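Long-range contact in dephospho-CoA kinase (Mycobacterium paratuberculosis, PDB 6N39), which probably phosphorylates the 3'-hydroxyl of dephospho-CoA with ATP, the last step of coenzyme A biosynthesis, and carries a C-terminal UPF0157 (GrpB) domain thought to be involved in its folding: residues A367-A378 against V392-R403. Residues are numbered along the deposited sequence; the frame is centred on the assembly and turned at random.
Sequences ARADYLAVKRSA and VKEPWFRDAYRR. With ACT (acetate ion), chain G; ACT (acetate ion), chain F; ACT (acetate ion), chain C.
The phenol oxygen OH of Tyr-371 is gripped twice. Lys-393 NZ donates to it at 3.1 Å, and it donates to an acetate (chain C) whose O lies at the ring edge, in the ring plane. Lys-393 reaches the phenol through bends at chi2 and chi3, and its NZ also bonds O of a second acetate (chain G). Lys-375 NZ donates to OXT of that same acetate (2.7 Å). Both acetates probably come from the crystallisation liquor.

Trp-396 fills the middle of this antiparallel helix pair (axes 9.4 Å apart, 160°). Tyr-371 lies nearly parallel to the six-membered ring but slid aside, with CD1 3.4 Å from Trp-396 CZ3. Over the same face, Val-374 CG2 makes a CH-pi contact with the five-membered ring. Ala-400 CB, of its own helix, rests against the opposite face near the rim. Phe-397 CZ meets Tyr-371 OH at 3.6 Å.

At one end, Ala-378 CB packs on Val-392 CG1 (3.8 Å). At the other, Arg-403 NH2 forms a salt bridge with Asp-370 OD2 through a weak, bent bond, while NH1 bridges Asp-399 OD2.

The acetate between the two lysines probably offsets their like charges, consistent with a small anion-binding pocket beside an aromatic helix interface.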
ATOM      1  N   ALA A 367      19.029  21.697  15.343  1.00 54.58           N
ATOM      2  CA  ALA A 367      19.307  20.266  15.383  1.00 53.16           C
ATOM      3  C   ALA A 367      19.139  19.644  14.004  1.00 55.04           C
ATOM      4  O   ALA A 367      19.917  18.762  13.614  1.00 53.90           O
ATOM      5  CB  ALA A 367      18.401  19.584  16.402  1.00 50.90           C
ATOM      6  N   ARG A 368      18.133  20.098  13.248  1.00 55.74           N
ATOM      7  CA  ARG A 368      17.962  19.645  11.869  1.00 52.95           C
ATOM      8  C   ARG A 368      19.188  19.961  11.029  1.00 56.10           C
ATOM      9  O   ARG A 368      19.637  19.125  10.233  1.00 47.00           O
ATOM     10  CB  ARG A 368      16.737  20.304  11.233  1.00 57.85           C
ATOM     11  CG  ARG A 368      15.419  19.723  11.633  1.00 52.10           C
ATOM     12  CD  ARG A 368      14.342  19.967  10.558  1.00 49.99           C
ATOM     13  NE  ARG A 368      14.178  21.372  10.171  1.00 57.50           N
ATOM     14  CZ  ARG A 368      13.496  22.284  10.865  1.00 57.35           C
ATOM     15  NH1 ARG A 368      12.924  21.970  12.024  1.00 53.23           N
ATOM     16  NH2 ARG A 368      13.389  23.523  10.401  1.00 62.41           N
ATOM     17  N   ALA A 369      19.722  21.179  11.166  1.00 53.45           N
ATOM     18  CA  ALA A 369      20.917  21.547  10.413  1.00 55.40           C
ATOM     19  C   ALA A 369      22.104  20.668  10.798  1.00 55.81           C
ATOM     20  O   ALA A 369      22.855  20.205   9.926  1.00 57.54           O
ATOM     21  CB  ALA A 369      21.235  23.030  10.631  1.00 57.52           C
ATOM     22  N   ASP A 370      22.302  20.446  12.101  1.00 56.72           N
ATOM     23  CA  ASP A 370      23.362  19.545  12.554  0.54 57.31           C
ATOM     24  C   ASP A 370      23.219  18.173  11.911  1.00 53.17           C
ATOM     25  O   ASP A 370      24.198  17.596  11.408  1.00 55.10           O
ATOM     26  CB  ASP A 370      23.333  19.398  14.076  0.54 56.91           C
ATOM     27  CG  ASP A 370      23.869  20.606  14.796  0.54 59.17           C
ATOM     28  OD1 ASP A 370      24.430  21.505  14.136  0.54 66.85           O
ATOM     29  OD2 ASP A 370      23.724  20.652  16.037  0.54 56.92           O
ATOM     30  N   TYR A 371      22.000  17.628  11.933  1.00 47.70           N
ATOM     31  CA  TYR A 371      21.762  16.300  11.378  1.00 46.85           C
ATOM     32  C   TYR A 371      22.057  16.274   9.887  1.00 49.51           C
ATOM     33  O   TYR A 371      22.691  15.336   9.384  1.00 51.94           O
ATOM     34  CB  TYR A 371      20.315  15.878  11.656  1.00 43.89           C
ATOM     35  CG  TYR A 371      19.981  14.449  11.296  1.00 40.85           C
ATOM     36  CD1 TYR A 371      20.938  13.446  11.385  1.00 43.58           C
ATOM     37  CD2 TYR A 371      18.703  14.102  10.868  1.00 47.63           C
ATOM     38  CE1 TYR A 371      20.634  12.129  11.059  1.00 42.98           C
ATOM     39  CE2 TYR A 371      18.385  12.784  10.539  1.00 44.58           C
ATOM     40  CZ  TYR A 371      19.360  11.805  10.640  1.00 45.12           C
ATOM     41  OH  TYR A 371      19.069  10.497  10.319  1.00 48.03           O
ATOM     42  N   LEU A 372      21.610  17.304   9.164  1.00 52.53           N
ATOM     43  CA  LEU A 372      21.879  17.376   7.735  1.00 51.06           C
ATOM     44  C   LEU A 372      23.376  17.391   7.455  1.00 56.54           C
ATOM     45  O   LEU A 372      23.848  16.715   6.530  1.00 49.90           O
ATOM     46  CB  LEU A 372      21.209  18.606   7.134  1.00 56.53           C
ATOM     47  CG  LEU A 372      21.504  18.763   5.642  1.00 57.66           C
ATOM     48  CD1 LEU A 372      20.944  17.576   4.870  1.00 53.14           C
ATOM     49  CD2 LEU A 372      20.944  20.060   5.110  1.00 60.54           C
ATOM     50  N   ALA A 373      24.140  18.157   8.241  1.00 53.42           N
ATOM     51  CA  ALA A 373      25.581  18.213   8.006  1.00 57.10           C
ATOM     52  C   ALA A 373      26.226  16.854   8.250  1.00 55.72           C
ATOM     53  O   ALA A 373      27.122  16.436   7.498  1.00 52.52           O
ATOM     54  CB  ALA A 373      26.225  19.287   8.884  1.00 61.23           C
ATOM     55  N   VAL A 374      25.775  16.146   9.290  1.00 51.23           N
ATOM     56  CA  VAL A 374      26.287  14.797   9.522  1.00 49.81           C
ATOM     57  C   VAL A 374      25.980  13.902   8.327  1.00 51.73           C
ATOM     58  O   VAL A 374      26.841  13.138   7.866  1.00 52.33           O
ATOM     59  CB  VAL A 374      25.710  14.204  10.820  1.00 50.59           C
ATOM     60  CG1 VAL A 374      26.057  12.731  10.907  1.00 53.43           C
ATOM     61  CG2 VAL A 374      26.250  14.937  12.039  1.00 51.30           C
ATOM     62  N   LYS A 375      24.748  13.982   7.810  1.00 47.70           N
ATOM     63  CA  LYS A 375      24.366  13.144   6.677  1.00 44.98           C
ATOM     64  C   LYS A 375      25.216  13.444   5.450  1.00 49.06           C
ATOM     65  O   LYS A 375      25.633  12.525   4.739  1.00 56.41           O
ATOM     66  CB  LYS A 375      22.881  13.323   6.348  1.00 44.43           C
ATOM     67  CG  LYS A 375      21.932  12.764   7.394  1.00 47.68           C
ATOM     68  CD  LYS A 375      20.649  12.281   6.752  1.00 49.78           C
ATOM     69  CE  LYS A 375      19.481  13.182   7.061  1.00 44.80           C
ATOM     70  NZ  LYS A 375      18.259  12.717   6.343  1.00 44.59           N
ATOM     71  N   ARG A 376      25.462  14.726   5.170  1.00 51.00           N
ATOM     72  CA  ARG A 376      26.292  15.082   4.021  1.00 48.34           C
ATOM     73  C   ARG A 376      27.709  14.563   4.184  1.00 55.36           C
ATOM     74  O   ARG A 376      28.318  14.077   3.220  1.00 58.31           O
ATOM     75  CB  ARG A 376      26.311  16.595   3.827  1.00 60.81           C
ATOM     76  CG  ARG A 376      24.951  17.184   3.509  1.00 65.14           C
ATOM     77  CD  ARG A 376      24.864  17.612   2.064  1.00 73.22           C
ATOM     78  NE  ARG A 376      23.545  18.137   1.712  1.00 76.92           N
ATOM     79  CZ  ARG A 376      23.092  19.338   2.067  1.00 82.13           C
ATOM     80  NH1 ARG A 376      21.880  19.726   1.689  1.00 84.44           N
ATOM     81  NH2 ARG A 376      23.841  20.152   2.804  1.00 78.85           N
ATOM     82  N   SER A 377      28.262  14.663   5.393  1.00 58.49           N
ATOM     83  CA  SER A 377      29.599  14.123   5.597  1.00 63.64           C
ATOM     84  C   SER A 377      29.608  12.615   5.373  1.00 61.68           C
ATOM     85  O   SER A 377      30.511  12.074   4.714  1.00 58.72           O
ATOM     86  CB  SER A 377      30.097  14.476   6.994  1.00 65.36           C
ATOM     87  OG  SER A 377      31.386  13.941   7.224  1.00 72.46           O
ATOM     88  N   ALA A 378      28.587  11.926   5.891  1.00 54.47           N
ATOM     89  CA  ALA A 378      28.500  10.483   5.706  1.00 49.89           C
ATOM     90  C   ALA A 378      28.399  10.120   4.233  1.00 54.93           C
ATOM     91  O   ALA A 378      29.070   9.196   3.768  1.00 53.98           O
ATOM     92  CB  ALA A 378      27.301   9.927   6.476  1.00 47.10           C
ATOM     93  N   VAL A 392      29.528   6.207   9.698  1.00 43.18           N
ATOM     94  CA  VAL A 392      29.832   7.622   9.916  1.00 47.78           C
ATOM     95  C   VAL A 392      28.693   8.307  10.670  1.00 42.76           C
ATOM     96  O   VAL A 392      28.936   9.109  11.578  1.00 49.52           O
ATOM     97  CB  VAL A 392      30.158   8.333   8.587  1.00 52.51           C
ATOM     98  CG1 VAL A 392      30.265   9.837   8.799  1.00 54.27           C
ATOM     99  CG2 VAL A 392      31.465   7.804   8.028  1.00 51.89           C
ATOM    100  N   LYS A 393      27.439   7.964  10.351  1.00 43.39           N
ATOM    101  CA  LYS A 393      26.309   8.585  11.047  1.00 42.78           C
ATOM    102  C   LYS A 393      26.207   8.145  12.507  1.00 45.94           C
ATOM    103  O   LYS A 393      25.820   8.940  13.373  1.00 43.53           O
ATOM    104  CB  LYS A 393      24.981   8.247  10.359  1.00 38.18           C
ATOM    105  CG  LYS A 393      24.756   8.865   9.004  1.00 57.26           C
ATOM    106  CD  LYS A 393      23.266   9.173   8.791  1.00 62.95           C
ATOM    107  CE  LYS A 393      22.352   7.986   9.065  1.00 62.48           C
ATOM    108  NZ  LYS A 393      20.904   8.405   9.036  1.00 55.77           N
ATOM    109  N   GLU A 394      26.478   6.870  12.789  1.00 40.50           N
ATOM    110  CA  GLU A 394      26.023   6.285  14.051  1.00 35.42           C
ATOM    111  C   GLU A 394      26.480   7.033  15.305  1.00 36.49           C
ATOM    112  O   GLU A 394      25.647   7.208  16.211  1.00 38.41           O
ATOM    113  CB  GLU A 394      26.450   4.810  14.127  1.00 37.01           C
ATOM    114  CG  GLU A 394      25.749   4.023  15.248  1.00 37.18           C
ATOM    115  CD  GLU A 394      24.216   4.109  15.161  1.00 44.64           C
ATOM    116  OE1 GLU A 394      23.561   4.197  16.229  1.00 42.73           O
ATOM    117  OE2 GLU A 394      23.664   4.099  14.031  1.00 44.01           O
ATOM    118  N   PRO A 395      27.728   7.491  15.440  1.00 35.31           N
ATOM    119  CA  PRO A 395      28.096   8.158  16.703  1.00 38.95           C
ATOM    120  C   PRO A 395      27.228   9.375  17.019  1.00 44.00           C
ATOM    121  O   PRO A 395      26.980   9.656  18.195  1.00 42.09           O
ATOM    122  CB  PRO A 395      29.573   8.532  16.494  1.00 36.99           C
ATOM    123  CG  PRO A 395      30.067   7.565  15.463  1.00 39.08           C
ATOM    124  CD  PRO A 395      28.886   7.358  14.536  1.00 35.27           C
ATOM    125  N   TRP A 396      26.734  10.084  16.004  1.00 43.31           N
ATOM    126  CA  TRP A 396      25.931  11.279  16.250  1.00 45.74           C
ATOM    127  C   TRP A 396      24.645  10.960  17.016  1.00 45.22           C
ATOM    128  O   TRP A 396      24.167  11.792  17.798  1.00 42.69           O
ATOM    129  CB  TRP A 396      25.598  11.961  14.919  1.00 40.43           C
ATOM    130  CG  TRP A 396      24.782  13.216  15.060  1.00 44.50           C
ATOM    131  CD1 TRP A 396      25.253  14.481  15.305  1.00 49.84           C
ATOM    132  CD2 TRP A 396      23.354  13.332  14.969  1.00 39.36           C
ATOM    133  NE1 TRP A 396      24.203  15.374  15.362  1.00 47.48           N
ATOM    134  CE2 TRP A 396      23.029  14.693  15.161  1.00 42.80           C
ATOM    135  CE3 TRP A 396      22.322  12.419  14.742  1.00 39.82           C
ATOM    136  CZ2 TRP A 396      21.710  15.159  15.138  1.00 41.03           C
ATOM    137  CZ3 TRP A 396      21.012  12.890  14.700  1.00 47.28           C
ATOM    138  CH2 TRP A 396      20.722  14.246  14.906  1.00 43.10           C
ATOM    139  N   PHE A 397      24.076   9.766  16.816  1.00 38.97           N
ATOM    140  CA  PHE A 397      22.830   9.436  17.501  1.00 38.94           C
ATOM    141  C   PHE A 397      22.971   9.364  19.015  1.00 36.50           C
ATOM    142  O   PHE A 397      21.976   9.555  19.703  1.00 40.44           O
ATOM    143  CB  PHE A 397      22.236   8.129  16.962  1.00 39.34           C
ATOM    144  CG  PHE A 397      21.621   8.288  15.614  1.00 38.00           C
ATOM    145  CD1 PHE A 397      20.391   8.917  15.470  1.00 38.27           C
ATOM    146  CD2 PHE A 397      22.288   7.862  14.480  1.00 41.87           C
ATOM    147  CE1 PHE A 397      19.821   9.093  14.213  1.00 41.25           C
ATOM    148  CE2 PHE A 397      21.727   8.038  13.215  1.00 47.46           C
ATOM    149  CZ  PHE A 397      20.484   8.653  13.088  1.00 41.43           C
ATOM    150  N   ARG A 398      24.171   9.178  19.573  1.00 37.49           N
ATOM    151  CA  ARG A 398      24.265   9.163  21.033  1.00 37.86           C
ATOM    152  C   ARG A 398      23.949  10.539  21.620  1.00 42.37           C
ATOM    153  O   ARG A 398      23.129  10.678  22.547  1.00 48.30           O
ATOM    154  CB  ARG A 398      25.646   8.683  21.467  1.00 38.31           C
ATOM    155  CG  ARG A 398      25.997   7.287  20.938  1.00 39.02           C
ATOM    156  CD  ARG A 398      27.148   6.652  21.731  1.00 35.14           C
ATOM    157  NE  ARG A 398      28.410   7.392  21.610  1.00 42.68           N
ATOM    158  CZ  ARG A 398      29.292   7.236  20.618  1.00 46.64           C
ATOM    159  NH1 ARG A 398      29.064   6.367  19.641  1.00 39.64           N
ATOM    160  NH2 ARG A 398      30.406   7.952  20.598  1.00 42.86           N
ATOM    161  N   ASP A 399      24.560  11.577  21.058  1.00 44.41           N
ATOM    162  CA  ASP A 399      24.310  12.934  21.533  1.00 44.08           C
ATOM    163  C   ASP A 399      22.927  13.408  21.115  1.00 39.93           C
ATOM    164  O   ASP A 399      22.254  14.118  21.874  1.00 46.29           O
ATOM    165  CB  ASP A 399      25.401  13.871  21.008  1.00 54.67           C
ATOM    166  CG  ASP A 399      25.206  15.309  21.435  1.00 58.10           C
ATOM    167  OD1 ASP A 399      25.232  15.601  22.655  1.00 57.71           O
ATOM    168  OD2 ASP A 399      25.065  16.153  20.528  1.00 70.07           O
ATOM    169  N   ALA A 400      22.465  12.994  19.927  1.00 35.59           N
ATOM    170  CA  ALA A 400      21.107  13.340  19.527  1.00 41.98           C
ATOM    171  C   ALA A 400      20.086  12.723  20.476  1.00 48.55           C
ATOM    172  O   ALA A 400      19.080  13.356  20.807  1.00 40.21           O
ATOM    173  CB  ALA A 400      20.844  12.893  18.093  1.00 40.72           C
ATOM    174  N   TYR A 401      20.326  11.482  20.920  1.00 42.23           N
ATOM    175  CA  TYR A 401      19.448  10.834  21.890  1.00 39.40           C
ATOM    176  C   TYR A 401      19.371  11.661  23.165  1.00 39.61           C
ATOM    177  O   TYR A 401      18.275  11.964  23.669  1.00 37.03           O
ATOM    178  CB  TYR A 401      19.973   9.419  22.187  1.00 37.44           C
ATOM    179  CG  TYR A 401      19.054   8.535  23.014  1.00 39.63           C
ATOM    180  CD1 TYR A 401      17.975   7.879  22.423  1.00 35.40           C
ATOM    181  CD2 TYR A 401      19.281   8.335  24.372  1.00 35.64           C
ATOM    182  CE1 TYR A 401      17.135   7.055  23.160  1.00 33.92           C
ATOM    183  CE2 TYR A 401      18.433   7.523  25.126  1.00 35.95           C
ATOM    184  CZ  TYR A 401      17.366   6.882  24.514  1.00 35.75           C
ATOM    185  OH  TYR A 401      16.520   6.075  25.253  1.00 33.79           O
ATOM    186  N   ARG A 402      20.537  12.067  23.683  1.00 34.28           N
ATOM    187  CA  ARG A 402      20.533  12.839  24.923  1.00 36.45           C
ATOM    188  C   ARG A 402      19.807  14.172  24.745  1.00 43.52           C
ATOM    189  O   ARG A 402      19.046  14.602  25.628  1.00 39.83           O
ATOM    190  CB  ARG A 402      21.969  13.051  25.418  1.00 43.46           C
ATOM    191  CG  ARG A 402      22.636  11.755  25.915  1.00 51.46           C
ATOM    192  CD  ARG A 402      24.022  12.006  26.507  1.00 61.09           C
ATOM    193  NE  ARG A 402      24.956  12.485  25.489  1.00 72.26           N
ATOM    194  CZ  ARG A 402      25.902  11.743  24.914  1.00 66.12           C
ATOM    195  NH1 ARG A 402      26.076  10.468  25.262  1.00 59.51           N
ATOM    196  NH2 ARG A 402      26.677  12.288  23.986  1.00 60.94           N
ATOM    197  N   ARG A 403      20.001  14.823  23.597  1.00 40.73           N
ATOM    198  CA  ARG A 403      19.423  16.149  23.402  1.00 45.55           C
ATOM    199  C   ARG A 403      17.922  16.061  23.186  1.00 40.12           C
ATOM    200  O   ARG A 403      17.164  16.871  23.727  1.00 40.92           O
ATOM    201  CB  ARG A 403      20.092  16.850  22.222  1.00 45.45           C
ATOM    202  CG  ARG A 403      21.526  17.318  22.487  1.00 53.71           C
ATOM    203  CD  ARG A 403      22.331  17.284  21.197  1.00 53.33           C
ATOM    204  NE  ARG A 403      21.881  18.281  20.234  1.00 61.58           N
ATOM    205  CZ  ARG A 403      22.228  18.290  18.950  1.00 72.98           C
ATOM    206  NH1 ARG A 403      23.015  17.336  18.467  1.00 77.61           N
ATOM    207  NH2 ARG A 403      21.782  19.253  18.150  1.00 74.72           N
TER
HETATM  208  C   ACT G 506      18.846   9.286   6.078  1.00 60.99           C
HETATM  209  O   ACT G 506      20.101   9.046   6.107  1.00 53.10           O
HETATM  210  OXT ACT G 506      18.189  10.146   5.385  1.00 40.76           O
HETATM  211  CH3 ACT G 506      17.969   8.407   7.037  1.00 65.60           C
HETATM  212  C   ACT F 505      21.667  17.332  -0.803  1.00 70.49           C
HETATM  213  O   ACT F 505      22.760  16.815  -0.393  1.00 69.54           O
HETATM  214  OXT ACT F 505      21.090  18.390  -0.397  1.00 75.19           O
HETATM  215  CH3 ACT F 505      20.934  16.548  -1.969  1.00 57.80           C
HETATM  216  C   ACT C 502      16.177   8.823   9.871  1.00 55.87           C
HETATM  217  O   ACT C 502      16.649   9.985   9.704  1.00 59.35           O
HETATM  218  OXT ACT C 502      15.360   8.206   9.139  1.00 50.74           O
HETATM  219  CH3 ACT C 502      16.685   8.023  11.147  1.00 52.30           C